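Local coordinates for protein (2Z,6E)-hedycaryol synthase (Kitasatospora setae, PDB 4MC3) that catalyses the magnesium-dependent 1,11-cyclization of (2E,6E)-farnesyl diphosphate, with water, into the sesquiterpene alcohol (2Z,6E)-hedycaryol, releasing diphosphate, at residues Ala57-Arg62 and Ser304-Trp309; Gly180-Trp185 and Ala212-Ile217. One frame throughout, in Å; residues are numbered along the deposited sequence.

Contact 1 of 2, residues Ala57-Arg62 and Ser304-Trp309; sequences AYVWPR and SGQLVW. With 28U ((3R,6E)-3,7,11-trimethyldodeca-1,6,10-trien-3-ol), chain B.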
# COMPACT_ATOMS: atom_id res chain seq x y z
N ALA A 57 -11.68 -4.05 0.13
CA ALA A 57 -12.36 -4.90 1.10
C ALA A 57 -11.35 -5.85 1.76
O ALA A 57 -11.52 -6.24 2.92
CB ALA A 57 -13.47 -5.69 0.45
N TYR A 58 -10.27 -6.15 1.06
CA TYR A 58 -9.18 -6.96 1.63
C TYR A 58 -8.12 -6.12 2.39
O TYR A 58 -7.44 -6.61 3.31
CB TYR A 58 -8.43 -7.78 0.59
CG TYR A 58 -9.17 -9.01 0.10
CD1 TYR A 58 -9.54 -9.16 -1.20
CD2 TYR A 58 -9.54 -10.01 1.01
CE1 TYR A 58 -10.19 -10.35 -1.64
CE2 TYR A 58 -10.21 -11.15 0.60
CZ TYR A 58 -10.52 -11.32 -0.73
OH TYR A 58 -11.19 -12.46 -1.12
N VAL A 59 -7.98 -4.85 2.01
CA VAL A 59 -7.08 -3.97 2.75
C VAL A 59 -7.59 -3.58 4.13
O VAL A 59 -6.85 -3.53 5.11
CB VAL A 59 -6.74 -2.67 1.93
CG1 VAL A 59 -5.87 -1.76 2.78
CG2 VAL A 59 -6.06 -3.02 0.61
N TRP A 60 -8.90 -3.26 4.19
CA TRP A 60 -9.57 -2.78 5.37
C TRP A 60 -10.72 -3.67 5.76
O TRP A 60 -11.86 -3.20 5.85
CB TRP A 60 -10.06 -1.32 5.22
CG TRP A 60 -8.99 -0.36 4.82
CD1 TRP A 60 -7.98 0.14 5.61
CD2 TRP A 60 -8.84 0.25 3.55
NE1 TRP A 60 -7.19 0.99 4.87
CE2 TRP A 60 -7.69 1.07 3.60
CE3 TRP A 60 -9.55 0.17 2.33
CZ2 TRP A 60 -7.30 1.83 2.52
CZ3 TRP A 60 -9.12 0.88 1.26
CH2 TRP A 60 -7.99 1.70 1.34
N PRO A 61 -10.45 -4.97 6.04
CA PRO A 61 -11.57 -5.88 6.36
C PRO A 61 -12.39 -5.55 7.56
O PRO A 61 -13.55 -5.95 7.63
CB PRO A 61 -10.87 -7.25 6.51
CG PRO A 61 -9.44 -6.88 6.92
CD PRO A 61 -9.16 -5.65 6.05
N ARG A 62 -11.81 -4.81 8.52
CA ARG A 62 -12.46 -4.47 9.77
C ARG A 62 -13.10 -3.07 9.78
O ARG A 62 -13.62 -2.64 10.81
CB ARG A 62 -11.46 -4.58 10.92
CG ARG A 62 -10.96 -6.04 10.98
CD ARG A 62 -9.87 -6.19 12.04
NE ARG A 62 -9.39 -7.58 12.08
CZ ARG A 62 -8.73 -8.12 13.12
NH1 ARG A 62 -8.47 -7.38 14.18
NH2 ARG A 62 -8.37 -9.40 13.11
N SER A 304 -2.42 -12.35 4.11
CA SER A 304 -3.35 -13.37 3.57
C SER A 304 -4.25 -12.80 2.52
O SER A 304 -4.39 -13.38 1.45
CB SER A 304 -4.20 -13.96 4.70
OG SER A 304 -3.38 -14.78 5.50
N GLY A 305 -4.83 -11.60 2.77
CA GLY A 305 -5.78 -11.05 1.79
C GLY A 305 -5.13 -10.75 0.49
O GLY A 305 -5.72 -10.98 -0.57
N GLN A 306 -3.92 -10.18 0.53
CA GLN A 306 -3.31 -9.77 -0.72
C GLN A 306 -2.74 -10.98 -1.48
O GLN A 306 -2.66 -10.97 -2.71
CB GLN A 306 -2.26 -8.66 -0.54
CG GLN A 306 -2.78 -7.41 0.14
CD GLN A 306 -3.99 -6.77 -0.55
OE1 GLN A 306 -4.06 -6.76 -1.73
NE2 GLN A 306 -4.89 -6.17 0.22
N LEU A 307 -2.36 -12.03 -0.75
CA LEU A 307 -1.95 -13.28 -1.39
C LEU A 307 -3.12 -13.88 -2.15
O LEU A 307 -2.99 -14.30 -3.31
CB LEU A 307 -1.41 -14.26 -0.35
CG LEU A 307 -1.12 -15.69 -0.81
CD1 LEU A 307 -0.02 -15.66 -1.87
CD2 LEU A 307 -0.74 -16.53 0.40
N VAL A 308 -4.28 -13.90 -1.52
CA VAL A 308 -5.47 -14.45 -2.13
C VAL A 308 -5.96 -13.59 -3.30
O VAL A 308 -6.41 -14.12 -4.34
CB VAL A 308 -6.55 -14.63 -1.03
CG1 VAL A 308 -7.89 -14.93 -1.63
CG2 VAL A 308 -6.10 -15.72 -0.06
N TRP A 309 -5.84 -12.27 -3.17
CA TRP A 309 -6.16 -11.35 -4.26
C TRP A 309 -5.26 -11.63 -5.48
O TRP A 309 -5.75 -11.62 -6.61
CB TRP A 309 -6.02 -9.90 -3.78
CG TRP A 309 -6.59 -8.83 -4.73
CD1 TRP A 309 -7.91 -8.52 -4.91
CD2 TRP A 309 -5.85 -7.95 -5.57
NE1 TRP A 309 -8.03 -7.50 -5.84
CE2 TRP A 309 -6.78 -7.14 -6.26
CE3 TRP A 309 -4.48 -7.77 -5.83
CZ2 TRP A 309 -6.39 -6.16 -7.18
CZ3 TRP A 309 -4.09 -6.80 -6.74
CH2 TRP A 309 -5.05 -6.01 -7.41
C4 28U B . -1.13 -5.33 -3.21
C5 28U B . -3.07 -4.09 -4.27
C6 28U B . -3.69 -3.06 -3.34
C7 28U B . -4.25 -1.76 -3.82
C8 28U B . -4.01 -1.08 -4.97
C10 28U B . -3.21 -1.60 -6.15
C13 28U B . -0.92 0.62 -6.52
C15 28U B . 0.07 -0.39 -7.06
O16 28U B . -1.05 -4.80 -5.52
C3 28U B . -1.50 -4.25 -4.25
C2 28U B . -0.71 -2.97 -3.93
C1 28U B . -0.81 -1.88 -4.73
C9 28U B . -3.96 0.44 -4.97
C11 28U B . -2.58 0.99 -4.49
C12 28U B . -1.26 0.62 -5.20
C14 28U B . -1.75 1.24 -7.63

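Contact 2 of 2, residues Gly180-Trp185 and Ala212-Ile217; sequences GMPWLW and AGALHI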
# COMPACT_ATOMS: atom_id res chain seq x y z
N GLY A 180 2.27 0.66 -2.04
CA GLY A 180 1.19 1.49 -1.48
C GLY A 180 0.73 1.18 -0.09
O GLY A 180 0.03 1.99 0.55
N MET A 181 1.15 0.03 0.40
CA MET A 181 0.78 -0.43 1.74
C MET A 181 0.85 0.66 2.80
O MET A 181 -0.13 0.90 3.51
CB MET A 181 1.66 -1.62 2.15
CG MET A 181 1.08 -2.98 1.79
SD MET A 181 -0.72 -3.01 1.91
CE MET A 181 -1.17 -3.27 0.20
N PRO A 182 2.00 1.32 2.92
CA PRO A 182 2.19 2.30 4.02
C PRO A 182 1.03 3.33 4.11
O PRO A 182 0.49 3.54 5.21
CB PRO A 182 3.53 2.91 3.71
CG PRO A 182 4.28 1.75 3.13
CD PRO A 182 3.27 1.15 2.18
N TRP A 183 0.66 3.97 3.01
CA TRP A 183 -0.45 4.92 3.07
C TRP A 183 -1.80 4.26 3.19
O TRP A 183 -2.73 4.78 3.84
CB TRP A 183 -0.42 5.95 1.94
CG TRP A 183 -0.59 5.47 0.57
CD1 TRP A 183 0.39 5.23 -0.31
CD2 TRP A 183 -1.81 5.19 -0.10
NE1 TRP A 183 -0.13 4.80 -1.50
CE2 TRP A 183 -1.50 4.75 -1.39
CE3 TRP A 183 -3.18 5.24 0.30
CZ2 TRP A 183 -2.49 4.40 -2.32
CZ3 TRP A 183 -4.15 4.89 -0.66
CH2 TRP A 183 -3.80 4.46 -1.92
N LEU A 184 -1.95 3.06 2.61
CA LEU A 184 -3.17 2.31 2.79
C LEU A 184 -3.46 2.03 4.23
O LEU A 184 -4.56 2.18 4.77
CB LEU A 184 -3.19 1.01 1.94
CG LEU A 184 -3.25 1.28 0.46
CD1 LEU A 184 -2.84 0.04 -0.34
CD2 LEU A 184 -4.68 1.62 0.03
N TRP A 185 -2.45 1.53 4.94
CA TRP A 185 -2.54 1.20 6.37
C TRP A 185 -2.74 2.47 7.20
O TRP A 185 -3.50 2.42 8.17
CB TRP A 185 -1.38 0.42 6.89
CG TRP A 185 -1.38 -1.03 6.34
CD1 TRP A 185 -2.45 -1.80 6.06
CD2 TRP A 185 -0.21 -1.82 6.00
NE1 TRP A 185 -2.04 -3.04 5.60
CE2 TRP A 185 -0.67 -3.06 5.51
CE3 TRP A 185 1.15 -1.57 6.02
CZ2 TRP A 185 0.22 -4.08 5.08
CZ3 TRP A 185 2.05 -2.59 5.63
CH2 TRP A 185 1.56 -3.81 5.16
N ALA A 212 8.18 -5.03 6.71
CA ALA A 212 8.12 -6.43 6.38
C ALA A 212 6.81 -6.84 5.78
O ALA A 212 6.76 -7.66 4.83
CB ALA A 212 8.43 -7.28 7.60
N GLY A 213 5.70 -6.31 6.30
CA GLY A 213 4.42 -6.62 5.74
C GLY A 213 4.31 -6.11 4.32
O GLY A 213 3.81 -6.80 3.40
N ALA A 214 4.77 -4.86 4.11
CA ALA A 214 4.71 -4.24 2.77
C ALA A 214 5.56 -5.07 1.79
O ALA A 214 5.14 -5.28 0.64
CB ALA A 214 5.15 -2.78 2.78
N LEU A 215 6.72 -5.53 2.23
CA LEU A 215 7.61 -6.28 1.38
C LEU A 215 7.11 -7.69 1.13
O LEU A 215 7.26 -8.20 0.01
CB LEU A 215 9.04 -6.29 1.90
CG LEU A 215 9.77 -4.93 1.75
CD1 LEU A 215 11.17 -5.07 2.33
CD2 LEU A 215 9.78 -4.34 0.31
N HIS A 216 6.47 -8.32 2.10
CA HIS A 216 5.87 -9.64 1.84
C HIS A 216 4.86 -9.56 0.69
O HIS A 216 4.93 -10.30 -0.30
CB HIS A 216 5.18 -10.16 3.08
CG HIS A 216 4.62 -11.54 2.94
ND1 HIS A 216 3.46 -11.81 2.26
CD2 HIS A 216 5.09 -12.73 3.39
CE1 HIS A 216 3.21 -13.12 2.32
NE2 HIS A 216 4.18 -13.70 3.00
N ILE A 217 3.94 -8.58 0.78
CA ILE A 217 2.92 -8.35 -0.18
C ILE A 217 3.53 -8.03 -1.51
O ILE A 217 3.08 -8.52 -2.56
CB ILE A 217 1.98 -7.23 0.36
CG1 ILE A 217 1.21 -7.74 1.59
CG2 ILE A 217 1.06 -6.72 -0.69
CD1 ILE A 217 0.54 -6.67 2.42

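Contact 1 of 2, residues Ala57-Arg62 and Ser304-Trp309
The Tyr58 ring lies over the backbone of Gly305, with the carbonyl O of Gly305 above one ring face, offset toward the rim. Tyr58 CD2 comes to 4.0 Å from Gly305 CA. Gly305 has no side chain, and its CA lies 5.3 Å from Tyr58 CA, the closest CA pair of the two segments. Tyr58 acts as a knob in the hole formed by Gly305, Gln306, Val308 and Trp309. Its OH reaches CG1 of Val308, and the two side chains run at about a right angle. Tyr58 CD1 meets Trp309 CD1 at 4.1 Å. Gln306 turns its end toward helix 52-59. Its chain bends at chi2 (-56°), which carries Gln306 NE2 to 3.4 Å from CG2 of Val59. That contact is van der Waals. The other amide atom, OE1 of Gln306, faces the bound nerolidol, 3.6 Å from the ligand's C4. Trp309 touches the same ligand with the far side of its indole, Trp309 CZ3 lying 3.8 Å from C5 of nerolidol. Gln306 and Trp309 thus join helix packing to the ligand pocket, in the all-helical class I terpene cyclase fold, where the hydrocarbon chain is held among surrounding helices.

Contact 2 of 2, residues Gly180-Trp185 and Ala212-Ile217
Trp185 points the six-membered part of its indole edge-on at the backbone of helix 204-225. CH2 of Trp185 lies 3.5 Å from Ala214 N, and Gly213 C also sits near the ring plane at this edge. Gly213 has no side chain, and the indole edge sits directly on its backbone. Ile217 comes from the opposite direction to Trp185. Ile217 CD1 meets Trp185 CZ2 at 3.7 Å, obliquely to the ring. The Ile217 CG1 branch is anti to its carbonyl carbon (chi1 -67°). Ile217 CD1 touches both the indole and Met181, which lie next to each other. Met181 crosses Ile217 at about a right angle, and Met181 CG lies 3.8 Å from Ile217 CD1. The bend at chi2 (-35°) sets Met181 SD over one face of the Trp185 ring, 3.4 Å above the plane and offset toward the rim, a Met-aromatic contact within helix 181-188.

This segment begins in the helix break known from class I terpene cyclases. Helix 168-178 ends, Gly180 takes a positive phi and stands at the N-cap, and helix 181-188 starts again. The new helix meets helix 204-225 at 122° between the short segments, with their axes 10.3 Å apart at closest approach. Met181 and Ile217 both belong to the nerolidol pocket and touch the ligand.

Near the break, Met181 CB packs on Ala214 CB at 3.7 Å. Pro182 adds a looser touch, its CD reaching the same methyl. The interface is buried and apolar, with no hydrogen bond between the segments. Beyond it, Trp185 NE1 makes a weak hydrogen bond to Asn302 OD1, and the indole also touches Tyr295 and Val299 of helix 286-309.

In the fold
Contact 1 and contact 2 have their centres about 12 Å apart and touch directly. Contact 1 joins helices 52-59 and 286-309, far apart in sequence. Both segments of contact 2 fall between them along the chain. Trp60 NE1 makes a probable hydrogen bond to Leu184 O at 2.9 Å. Gln306 CB also meets Ile217 CG2 at 3.8 Å. Helix 286-309 packs against both helices of contact 2, and Val59 of helix 52-59 against Leu184 of helix 181-188. Gln306, Trp309, Met181 and Ile217 form part of one nerolidol pocket. Asn221, probably a magnesium ligand, lies near Trp309 and Ile217, so both contacts border the presumed metal site.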